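Local coordinates for protein beta-glucosidase (Chaetomella raphigera, PDB 6JXG) that probably hydrolyses terminal, non-reducing beta-D-glucosyl residues with release of beta-D-glucose, as a glycoside hydrolase family 3 beta-glucosidase in cellulose degradation, at residues A[374-385]-A[437-447]; A[524-535]-A[568-579]. All blocks are in the same frame, centred on the assembly; numbering follows the deposited sequence.

Both contacts belong to the C-terminal domain of the family 3 fold and follow one another in series: contact 1 closes at 447 before contact 2 opens at 524. Their centres are 23 Å apart and their nearest atoms about 9 Å, so they do not touch. The six-stranded mixed sheet relates them. Contact 1 continues from its inner strand 431-438, whereas contact 2 packs on its outermost strand 335-339. Contact 1 also meets Arg166 and Gly121 of the N-terminal, TIM-barrel-type domain; contact 2 meets Trp82 of that domain and Glu630 of the fibronectin type III-like one. Contact 1 thus lies at the boundary with the N-terminal domain, and contact 2 where all three domains meet.

Contact 1: A[374-385]-A[437-447]; sequences CDTGHLAMGWGS and TADSGEGYITV
Trp383 is clamped between two parts of 437-447, and its indole supplies the largest buried surface of the contact. Val447 CG2 lies over one face, 3.6 Å from the centroid of the Trp383 six-membered ring, while Ile445 CG2 covers the five-membered ring on that same face. Backbone of Ser440 and Gly441 covers the opposite face; Gly441, lacking a CB, lets the chain lie flat on the ring. A chi1 of 67° tucks CG over the backbone and turns the indole into this slot. Trp383 NE1 donates to Glu442 O at 3.1 Å; the acceptor is near the ring plane, but the bond is bent, 137° at the hydrogen. The backbones meet in a single bridge, Trp383 N to Ser440 O (3.1 Å) and Glu442 N to Trp383 O (3.0 Å). These bonds lay the loop after strand 351-355, which starts near the Cys369-Cys374 disulfide, against the C-terminal end of the neighbouring strand 431-438 and the loop leading on to 446-447.

Asp439 fills the space between the indole and Leu379. Asp439 OD2 comes to the ring edge, in plane, 3.7 Å from Trp383 CE3, and Leu379 CD1 presses on the same carboxylate. OD1 takes a weak bond from the neighbouring Ser440 N. Asp375, whose OD2 accepts from Thr437 OG1 at 2.7 Å on its syn lone pair, runs antiparallel to the Asp439 side chain, the two carboxylates steeply inclined.

Chemically, two regimes adjoin. Faces and one N-H fix the indole, whereas Cys374 O, 3.3 Å from Asp439 OD2, and the Asp375 carboxylate may make a charged Asp439 somewhat costlier. At the far end Glu442 OE2 is gripped by Ser385 OG (2.7 Å) on its syn side and Ser385 N on its anti side, while OE1 pairs with Arg166.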
# COMPACT_ATOMS: atom_id res chain seq x y z
N CYS A 374 17.15 9.62 -3.64
CA CYS A 374 17.74 10.53 -2.70
C CYS A 374 16.62 11.11 -1.82
O CYS A 374 15.42 11.09 -2.23
CB CYS A 374 18.45 11.69 -3.47
SG CYS A 374 17.37 12.86 -4.32
N ASP A 375 17.01 11.76 -0.71
CA ASP A 375 16.06 12.50 0.14
C ASP A 375 16.52 13.95 0.19
O ASP A 375 17.06 14.41 1.19
CB ASP A 375 16.01 11.88 1.53
CG ASP A 375 15.00 12.56 2.47
OD1 ASP A 375 14.11 13.24 1.99
OD2 ASP A 375 15.17 12.46 3.71
N THR A 376 16.36 14.64 -0.92
CA THR A 376 16.87 15.99 -1.12
C THR A 376 15.69 16.82 -1.57
O THR A 376 14.92 16.42 -2.45
CB THR A 376 17.96 16.01 -2.21
OG1 THR A 376 19.02 15.19 -1.75
CG2 THR A 376 18.51 17.41 -2.39
N GLY A 377 15.52 17.99 -0.98
CA GLY A 377 14.29 18.71 -1.14
C GLY A 377 13.03 17.95 -0.66
O GLY A 377 13.11 16.97 0.06
N HIS A 378 11.87 18.48 -1.06
CA HIS A 378 10.58 17.95 -0.69
C HIS A 378 10.41 16.49 -1.03
O HIS A 378 10.67 16.09 -2.14
CB HIS A 378 9.46 18.73 -1.30
CG HIS A 378 8.16 18.40 -0.68
ND1 HIS A 378 7.98 18.38 0.69
CD2 HIS A 378 6.99 17.99 -1.23
CE1 HIS A 378 6.73 18.02 0.94
NE2 HIS A 378 6.13 17.76 -0.20
N LEU A 379 10.04 15.70 -0.02
CA LEU A 379 9.94 14.29 -0.17
C LEU A 379 8.47 13.90 -0.45
O LEU A 379 7.61 14.14 0.43
CB LEU A 379 10.42 13.57 1.09
CG LEU A 379 10.27 12.05 1.07
CD1 LEU A 379 11.26 11.45 0.07
CD2 LEU A 379 10.56 11.44 2.40
N ALA A 380 8.23 13.23 -1.59
CA ALA A 380 6.85 12.91 -1.97
C ALA A 380 6.64 11.51 -2.47
O ALA A 380 5.51 11.10 -2.80
CB ALA A 380 6.32 13.93 -2.96
N MET A 381 7.71 10.73 -2.37
CA MET A 381 7.77 9.36 -2.90
C MET A 381 9.07 8.75 -2.26
O MET A 381 10.10 9.46 -2.21
CB MET A 381 7.99 9.56 -4.40
CG MET A 381 7.79 8.37 -5.16
SD MET A 381 7.76 8.56 -6.84
CE MET A 381 6.46 9.74 -7.15
N GLY A 382 9.03 7.51 -1.83
CA GLY A 382 10.25 6.69 -1.66
C GLY A 382 10.96 6.23 -2.94
O GLY A 382 10.68 6.70 -4.02
N TRP A 383 11.99 5.39 -2.82
CA TRP A 383 12.78 5.08 -4.03
C TRP A 383 12.61 3.64 -4.47
O TRP A 383 12.16 2.78 -3.71
CB TRP A 383 14.27 5.35 -3.85
CG TRP A 383 14.99 4.51 -2.91
CD1 TRP A 383 15.41 3.23 -3.12
CD2 TRP A 383 15.51 4.87 -1.60
NE1 TRP A 383 16.14 2.78 -2.04
CE2 TRP A 383 16.19 3.74 -1.09
CE3 TRP A 383 15.44 6.02 -0.82
CZ2 TRP A 383 16.80 3.73 0.18
CZ3 TRP A 383 16.11 6.03 0.44
CH2 TRP A 383 16.75 4.87 0.92
N GLY A 384 12.99 3.41 -5.71
CA GLY A 384 12.95 2.07 -6.30
C GLY A 384 12.04 1.97 -7.49
O GLY A 384 11.84 2.95 -8.19
N SER A 385 11.48 0.77 -7.71
CA SER A 385 10.62 0.50 -8.84
C SER A 385 9.24 1.06 -8.69
O SER A 385 8.56 1.30 -9.68
CB SER A 385 10.51 -1.00 -9.07
OG SER A 385 9.79 -1.53 -7.97
N THR A 437 11.95 14.98 7.36
CA THR A 437 11.64 13.74 6.58
C THR A 437 12.21 12.45 7.12
O THR A 437 13.08 12.42 8.00
CB THR A 437 12.20 13.88 5.14
OG1 THR A 437 13.62 14.09 5.23
CG2 THR A 437 11.58 15.03 4.42
N ALA A 438 11.71 11.35 6.59
CA ALA A 438 12.41 10.10 6.65
C ALA A 438 12.09 9.29 5.38
O ALA A 438 10.94 9.26 4.98
CB ALA A 438 12.07 9.30 7.91
N ASP A 439 13.10 8.66 4.77
CA ASP A 439 12.94 8.04 3.49
C ASP A 439 13.43 6.62 3.49
O ASP A 439 14.12 6.17 4.40
CB ASP A 439 13.67 8.92 2.42
CG ASP A 439 13.24 8.69 1.01
OD1 ASP A 439 12.22 7.98 0.76
OD2 ASP A 439 13.96 9.29 0.10
N SER A 440 13.06 5.89 2.45
CA SER A 440 13.54 4.52 2.27
C SER A 440 13.07 4.08 0.89
O SER A 440 12.33 4.77 0.20
CB SER A 440 13.00 3.59 3.40
OG SER A 440 11.60 3.30 3.32
N GLY A 441 13.44 2.87 0.54
CA GLY A 441 13.14 2.33 -0.77
C GLY A 441 13.56 0.91 -0.98
O GLY A 441 13.93 0.18 -0.04
N GLU A 442 13.43 0.50 -2.23
CA GLU A 442 13.76 -0.81 -2.65
C GLU A 442 15.27 -1.10 -2.51
O GLU A 442 16.12 -0.22 -2.69
CB GLU A 442 13.28 -1.01 -4.11
CG GLU A 442 13.40 -2.44 -4.58
CD GLU A 442 12.76 -2.69 -5.95
OE1 GLU A 442 12.94 -3.82 -6.47
OE2 GLU A 442 11.96 -1.85 -6.38
N GLY A 443 15.57 -2.31 -2.17
CA GLY A 443 16.96 -2.67 -1.85
C GLY A 443 17.93 -2.88 -3.02
O GLY A 443 18.78 -3.74 -2.91
N TYR A 444 17.87 -2.07 -4.07
CA TYR A 444 18.94 -2.02 -5.06
C TYR A 444 19.60 -0.68 -5.09
O TYR A 444 20.48 -0.49 -5.88
CB TYR A 444 18.51 -2.46 -6.46
CG TYR A 444 17.54 -1.55 -7.14
CD1 TYR A 444 17.98 -0.57 -7.98
CD2 TYR A 444 16.15 -1.75 -7.01
CE1 TYR A 444 17.08 0.32 -8.63
CE2 TYR A 444 15.25 -0.87 -7.62
CZ TYR A 444 15.75 0.17 -8.42
OH TYR A 444 14.84 1.00 -9.02
N ILE A 445 19.18 0.24 -4.22
CA ILE A 445 19.70 1.58 -4.18
C ILE A 445 20.08 1.87 -2.71
O ILE A 445 19.32 1.58 -1.78
CB ILE A 445 18.57 2.56 -4.57
CG1 ILE A 445 18.15 2.37 -6.04
CG2 ILE A 445 19.06 3.99 -4.45
CD1 ILE A 445 16.99 3.23 -6.48
N THR A 446 21.27 2.41 -2.51
CA THR A 446 21.75 2.88 -1.18
C THR A 446 21.67 4.40 -1.11
O THR A 446 22.20 5.09 -1.96
CB THR A 446 23.23 2.47 -1.03
OG1 THR A 446 23.30 1.05 -1.02
CG2 THR A 446 23.87 2.98 0.29
N VAL A 447 21.00 4.92 -0.10
CA VAL A 447 20.95 6.33 0.16
C VAL A 447 21.33 6.56 1.62
O VAL A 447 20.83 5.90 2.53
CB VAL A 447 19.55 6.91 -0.15
CG1 VAL A 447 19.54 8.41 0.09
CG2 VAL A 447 19.05 6.58 -1.57

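Contact 2: A[524-535]-A[568-579]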
# COMPACT_ATOMS: atom_id res chain seq x y z
N SER A 524 -10.58 20.37 7.58
CA SER A 524 -10.09 19.76 8.80
C SER A 524 -9.30 18.47 8.47
O SER A 524 -9.75 17.68 7.62
CB SER A 524 -11.27 19.49 9.68
OG SER A 524 -10.85 18.88 10.84
N PRO A 525 -8.15 18.21 9.15
CA PRO A 525 -7.46 16.99 8.82
C PRO A 525 -8.30 15.81 9.28
O PRO A 525 -9.03 15.91 10.34
CB PRO A 525 -6.17 17.08 9.61
CG PRO A 525 -6.48 18.02 10.75
CD PRO A 525 -7.40 19.01 10.12
N SER A 526 -8.28 14.74 8.49
CA SER A 526 -9.17 13.58 8.75
C SER A 526 -8.44 12.21 8.65
O SER A 526 -9.10 11.12 8.66
CB SER A 526 -10.39 13.63 7.81
OG SER A 526 -9.97 13.40 6.47
N GLY A 527 -7.12 12.25 8.43
CA GLY A 527 -6.34 11.07 8.29
C GLY A 527 -6.17 10.41 9.64
O GLY A 527 -6.34 11.07 10.63
N LYS A 528 -5.91 9.11 9.67
CA LYS A 528 -5.59 8.37 10.92
C LYS A 528 -4.34 7.50 10.66
O LYS A 528 -4.15 6.95 9.54
CB LYS A 528 -6.77 7.42 11.34
CG LYS A 528 -8.12 8.10 11.54
CD LYS A 528 -8.14 8.90 12.83
CE LYS A 528 -9.59 9.12 13.25
NZ LYS A 528 -9.77 10.16 14.27
N LEU A 529 -3.50 7.32 11.67
CA LEU A 529 -2.29 6.53 11.45
C LEU A 529 -2.63 5.10 11.03
O LEU A 529 -3.51 4.46 11.62
CB LEU A 529 -1.47 6.47 12.69
CG LEU A 529 -0.75 7.70 13.18
CD1 LEU A 529 -0.08 7.35 14.49
CD2 LEU A 529 0.29 8.21 12.16
N PRO A 530 -1.92 4.58 10.00
CA PRO A 530 -2.07 3.20 9.58
C PRO A 530 -1.02 2.28 10.18
O PRO A 530 -0.95 1.14 9.81
CB PRO A 530 -1.87 3.28 8.06
CG PRO A 530 -0.79 4.32 7.89
CD PRO A 530 -1.15 5.36 9.00
N TYR A 531 -0.25 2.81 11.12
CA TYR A 531 0.73 2.06 11.90
C TYR A 531 0.93 2.74 13.25
O TYR A 531 0.36 3.79 13.51
CB TYR A 531 2.04 1.95 11.13
CG TYR A 531 2.45 3.25 10.45
CD1 TYR A 531 2.69 4.39 11.19
CD2 TYR A 531 2.60 3.32 9.05
CE1 TYR A 531 3.05 5.56 10.58
CE2 TYR A 531 2.97 4.50 8.45
CZ TYR A 531 3.18 5.61 9.22
OH TYR A 531 3.56 6.77 8.59
N THR A 532 1.64 2.07 14.13
CA THR A 532 1.86 2.59 15.47
C THR A 532 3.12 3.37 15.54
O THR A 532 4.13 2.94 14.94
CB THR A 532 1.94 1.43 16.49
OG1 THR A 532 0.75 0.68 16.48
CG2 THR A 532 2.19 1.90 17.93
N ILE A 533 3.08 4.52 16.27
CA ILE A 533 4.25 5.32 16.59
C ILE A 533 4.58 5.06 18.08
O ILE A 533 3.86 5.48 19.00
CB ILE A 533 4.06 6.82 16.30
CG1 ILE A 533 3.84 7.02 14.80
CG2 ILE A 533 5.24 7.68 16.82
CD1 ILE A 533 3.74 8.45 14.38
N ALA A 534 5.64 4.27 18.27
CA ALA A 534 6.09 3.85 19.61
C ALA A 534 6.92 4.94 20.28
O ALA A 534 7.39 5.92 19.65
CB ALA A 534 6.91 2.64 19.47
N LYS A 535 7.13 4.75 21.57
CA LYS A 535 8.00 5.62 22.35
C LYS A 535 9.49 5.25 22.23
O LYS A 535 10.36 6.12 22.42
CB LYS A 535 7.61 5.61 23.82
CG LYS A 535 6.19 6.04 24.08
CD LYS A 535 6.01 6.31 25.55
CE LYS A 535 4.57 6.32 25.91
NZ LYS A 535 4.57 6.43 27.42
N GLN A 568 2.33 0.91 26.06
CA GLN A 568 1.69 2.12 25.62
C GLN A 568 2.50 2.73 24.45
O GLN A 568 3.68 3.05 24.60
CB GLN A 568 1.57 3.18 26.74
CG GLN A 568 0.48 2.94 27.78
CD GLN A 568 1.08 2.49 29.10
OE1 GLN A 568 1.93 3.19 29.68
NE2 GLN A 568 0.67 1.30 29.59
N PRO A 569 1.82 2.94 23.31
CA PRO A 569 2.52 3.58 22.23
C PRO A 569 2.50 5.04 22.51
O PRO A 569 1.75 5.47 23.42
CB PRO A 569 1.64 3.21 20.99
CG PRO A 569 0.29 2.78 21.51
CD PRO A 569 0.45 2.53 22.98
N ARG A 570 3.18 5.83 21.68
CA ARG A 570 3.02 7.27 21.78
C ARG A 570 1.77 7.69 21.05
O ARG A 570 0.92 8.37 21.62
CB ARG A 570 4.24 7.97 21.26
CG ARG A 570 4.07 9.47 21.11
CD ARG A 570 3.66 10.12 22.47
NE ARG A 570 4.73 9.99 23.43
CZ ARG A 570 4.58 10.04 24.76
NH1 ARG A 570 3.40 10.21 25.32
NH2 ARG A 570 5.64 9.91 25.53
N PHE A 571 1.63 7.28 19.78
CA PHE A 571 0.39 7.47 19.03
C PHE A 571 0.02 6.09 18.47
O PHE A 571 0.85 5.47 17.77
CB PHE A 571 0.60 8.48 17.93
CG PHE A 571 1.09 9.83 18.43
CD1 PHE A 571 0.28 10.58 19.25
CD2 PHE A 571 2.32 10.32 18.03
CE1 PHE A 571 0.72 11.86 19.71
CE2 PHE A 571 2.74 11.57 18.46
CZ PHE A 571 1.94 12.32 19.32
N GLU A 572 -1.17 5.61 18.84
CA GLU A 572 -1.62 4.31 18.45
C GLU A 572 -2.09 4.22 17.00
O GLU A 572 -2.49 5.22 16.35
CB GLU A 572 -2.73 3.86 19.41
CG GLU A 572 -4.03 4.64 19.26
CD GLU A 572 -4.17 5.92 20.12
OE1 GLU A 572 -3.17 6.43 20.64
OE2 GLU A 572 -5.31 6.40 20.20
N PHE A 573 -2.10 2.99 16.50
CA PHE A 573 -2.78 2.68 15.24
C PHE A 573 -4.20 3.24 15.28
O PHE A 573 -4.90 3.05 16.25
CB PHE A 573 -2.79 1.17 15.04
CG PHE A 573 -3.54 0.68 13.81
CD1 PHE A 573 -2.91 0.55 12.55
CD2 PHE A 573 -4.90 0.39 13.90
CE1 PHE A 573 -3.61 0.11 11.42
CE2 PHE A 573 -5.58 -0.09 12.78
CZ PHE A 573 -4.94 -0.23 11.54
N GLY A 574 -4.57 3.94 14.21
CA GLY A 574 -5.91 4.50 14.06
C GLY A 574 -6.12 5.84 14.70
O GLY A 574 -7.21 6.41 14.64
N TYR A 575 -5.06 6.37 15.31
CA TYR A 575 -5.12 7.73 15.88
C TYR A 575 -4.99 8.89 14.88
O TYR A 575 -4.15 8.92 13.94
CB TYR A 575 -4.03 7.85 16.96
CG TYR A 575 -3.83 9.22 17.54
CD1 TYR A 575 -2.87 10.05 17.03
CD2 TYR A 575 -4.54 9.63 18.67
CE1 TYR A 575 -2.65 11.27 17.58
CE2 TYR A 575 -4.29 10.87 19.24
CZ TYR A 575 -3.35 11.67 18.67
OH TYR A 575 -3.08 12.92 19.15
N GLY A 576 -5.77 9.92 15.12
CA GLY A 576 -5.61 11.16 14.40
C GLY A 576 -6.49 12.22 15.03
O GLY A 576 -7.58 11.88 15.46
N LEU A 577 -5.98 13.45 15.13
CA LEU A 577 -6.76 14.55 15.60
C LEU A 577 -7.53 15.23 14.46
O LEU A 577 -7.33 14.92 13.29
CB LEU A 577 -5.87 15.61 16.30
CG LEU A 577 -5.17 15.10 17.52
CD1 LEU A 577 -4.36 16.29 18.05
CD2 LEU A 577 -6.02 14.56 18.69
N SER A 578 -8.43 16.13 14.83
CA SER A 578 -9.19 16.93 13.91
C SER A 578 -9.19 18.37 14.45
O SER A 578 -8.66 18.60 15.52
CB SER A 578 -10.58 16.34 13.88
OG SER A 578 -11.49 17.14 13.20
N TYR A 579 -9.74 19.33 13.71
CA TYR A 579 -9.91 20.69 14.23
C TYR A 579 -11.26 20.73 14.93
O TYR A 579 -11.59 21.76 15.47
CB TYR A 579 -9.92 21.70 13.09
CG TYR A 579 -8.58 21.90 12.42
CD1 TYR A 579 -7.37 21.59 13.07
CD2 TYR A 579 -8.51 22.33 11.13
CE1 TYR A 579 -6.13 21.79 12.46
CE2 TYR A 579 -7.28 22.53 10.51
CZ TYR A 579 -6.10 22.26 11.17
OH TYR A 579 -4.92 22.50 10.49
O HOH W 1 -11.59 15.88 10.79
O HOH W 2 -5.81 13.77 11.44
O HOH W 3 -8.05 9.10 16.72
O HOH W 4 -9.33 12.84 12.76
O HOH W 5 -0.87 1.05 18.59
O HOH W 6 5.73 2.59 22.83
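Ile533 and Phe571 form an antiparallel hydrogen-bonded pair, Ile533 N giving to Phe571 O, and Arg570 and Phe571 together opposite Ile533 make a classic beta bulge, in which Ile533 O accepts from both Phe571 N (3.0 Å) and Arg570 N (2.8 Å). Further along, Leu529 N donates to Tyr575 O and Gly574 N to Leu529 O, gripping the type II turn 572-575, where Gly574 has a phi of 85°.

Lys528 folds across this turn: a bend at chi2 (-73°) lays CD 3.2 Å from Gly574 O and brings NZ to Gly576 O at 3.0 Å. NZ also has two waters in bonding range and a salt bridge to Glu630, so its three protons are shared among these and Gly576 O. A methionine in place of Lys528 would probably leave Glu630 without its positive mate and Gly576 O without this donor. Leu529 CD1 rests against Phe571 CB (3.7 Å). At one end Pro525 CD stands over the Tyr579 ring, 3.5 Å from the centroid, a CH-pi contact; at the other, the methylenes of Lys535 cross one face of the Arg570 guanidinium, whose charge is paired with Glu490.

Backbone bonds thus set the register, while the Lys528-Glu630 bridge carries the contact over to the fibronectin type III-like domain.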